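Local atomic coordinates of carbohydrate kinase, FGGY (PDB entry 3IFR), a protein that probably phosphorylates D-xylulose, as expected of a xylulose kinase of the FGGY carbohydrate kinase family. Residues Glu333-Ala336 and Gly337-Leu341. Numbering follows the deposited sequence.
Sequences EVPA and GADGL
Pro335 and Ala338 close a type II beta turn: the amide N of Ala338 donates to Pro335 O over 2.9 Å. The N-H...O angle of this bond is 147°. Their CA atoms lie 5.4 Å apart, as expected for the ends of such a turn. The central pair supports the assignment: Ala336 is extended, with negative phi and positive psi, and Gly337, which has no side chain, takes the positive phi (93°) of the third position of a type II turn. Two side-chain contacts flank the bond. Val334 places CG1 anti to its backbone N (chi1 174°). This methyl, Val334 CG1, meets Ala338 CA at 4.0 Å, with Ala338 CB slightly farther off. The Asp339 carboxylate crosses the proline ring at an angle, its OD2 lying 3.5 Å from Pro335 CD and 3.7 Å from Pro335 CG. That oxygen also accepts a hydrogen bond from His374 NE2, while Glu381 OE2 receives one from Gly337 N; both partners belong to helix 372-397. Beyond the turn, a weak bond of 3.3 Å from Gly340 N to Gly337 O continues the curl toward strand 342-344. Hence the reversal after helix 322-332 combines its own backbone bond with polar ties to helix 372-397, and the Asp339 carboxylate, bonded to the imidazole, would probably favour a protonated His374.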
loop_
_atom_site.group_PDB
_atom_site.type_symbol
_atom_site.label_atom_id
_atom_site.label_comp_id
_atom_site.label_asym_id
_atom_site.label_seq_id
_atom_site.Cartn_x
_atom_site.Cartn_y
_atom_site.Cartn_z
ATOM N N GLU A 333 -24.867 -19.455 9.808
ATOM C CA GLU A 333 -25.804 -20.592 9.765
ATOM C C GLU A 333 -25.907 -21.232 8.372
ATOM O O GLU A 333 -26.814 -22.012 8.086
ATOM C CB GLU A 333 -27.204 -20.149 10.283
ATOM C CG GLU A 333 -28.448 -20.978 9.759
ATOM C CD GLU A 333 -29.110 -21.941 10.807
ATOM O OE1 GLU A 333 -30.118 -21.509 11.445
ATOM O OE2 GLU A 333 -28.648 -23.115 10.963
ATOM N N VAL A 334 -24.966 -20.899 7.502
ATOM C CA VAL A 334 -25.054 -21.305 6.113
ATOM C C VAL A 334 -23.818 -22.124 5.782
ATOM O O VAL A 334 -22.716 -21.776 6.181
ATOM C CB VAL A 334 -25.128 -20.046 5.188
ATOM C CG1 VAL A 334 -25.073 -20.432 3.723
ATOM C CG2 VAL A 334 -26.375 -19.226 5.478
ATOM N N PRO A 335 -23.992 -23.224 5.055
ATOM C CA PRO A 335 -22.843 -24.099 4.804
ATOM C C PRO A 335 -21.801 -23.417 3.953
ATOM O O PRO A 335 -22.140 -22.601 3.129
ATOM C CB PRO A 335 -23.437 -25.253 3.986
ATOM C CG PRO A 335 -24.905 -25.106 4.078
ATOM C CD PRO A 335 -25.229 -23.699 4.420
ATOM N N ALA A 336 -20.548 -23.773 4.160
ATOM C CA ALA A 336 -19.458 -23.435 3.262
ATOM C C ALA A 336 -19.860 -23.676 1.814
ATOM O O ALA A 336 -20.358 -24.737 1.504
ATOM C CB ALA A 336 -18.238 -24.294 3.601
ATOM N N GLY A 337 -19.617 -22.704 0.924
ATOM C CA GLY A 337 -19.991 -22.839 -0.474
ATOM C C GLY A 337 -21.370 -22.260 -0.749
ATOM O O GLY A 337 -21.777 -22.110 -1.901
ATOM N N ALA A 338 -22.095 -21.939 0.319
ATOM C CA ALA A 338 -23.412 -21.293 0.217
ATOM C C ALA A 338 -24.421 -21.978 -0.690
ATOM O O ALA A 338 -25.239 -21.333 -1.297
ATOM C CB ALA A 338 -23.256 -19.853 -0.189
ATOM N N ASP A 339 -24.373 -23.300 -0.777
ATOM C CA ASP A 339 -25.429 -24.049 -1.469
ATOM C C ASP A 339 -25.418 -23.751 -2.953
ATOM O O ASP A 339 -26.473 -23.543 -3.552
ATOM C CB ASP A 339 -26.812 -23.719 -0.870
ATOM C CG ASP A 339 -27.096 -24.495 0.423
ATOM O OD1 ASP A 339 -27.212 -25.738 0.359
ATOM O OD2 ASP A 339 -27.213 -23.875 1.501
ATOM N N GLY A 340 -24.223 -23.704 -3.540
ATOM C CA GLY A 340 -24.109 -23.580 -4.985
ATOM C C GLY A 340 -24.051 -22.164 -5.522
ATOM O O GLY A 340 -23.986 -21.960 -6.731
ATOM N N LEU A 341 -24.067 -21.181 -4.632
ATOM C CA LEU A 341 -23.855 -19.796 -5.010
ATOM C C LEU A 341 -22.400 -19.652 -5.428
ATOM O O LEU A 341 -21.517 -20.245 -4.798
ATOM C CB LEU A 341 -24.126 -18.869 -3.828
ATOM C CG LEU A 341 -25.557 -18.356 -3.684
ATOM C CD1 LEU A 341 -25.648 -17.204 -2.703
ATOM C CD2 LEU A 341 -25.971 -17.862 -5.027
#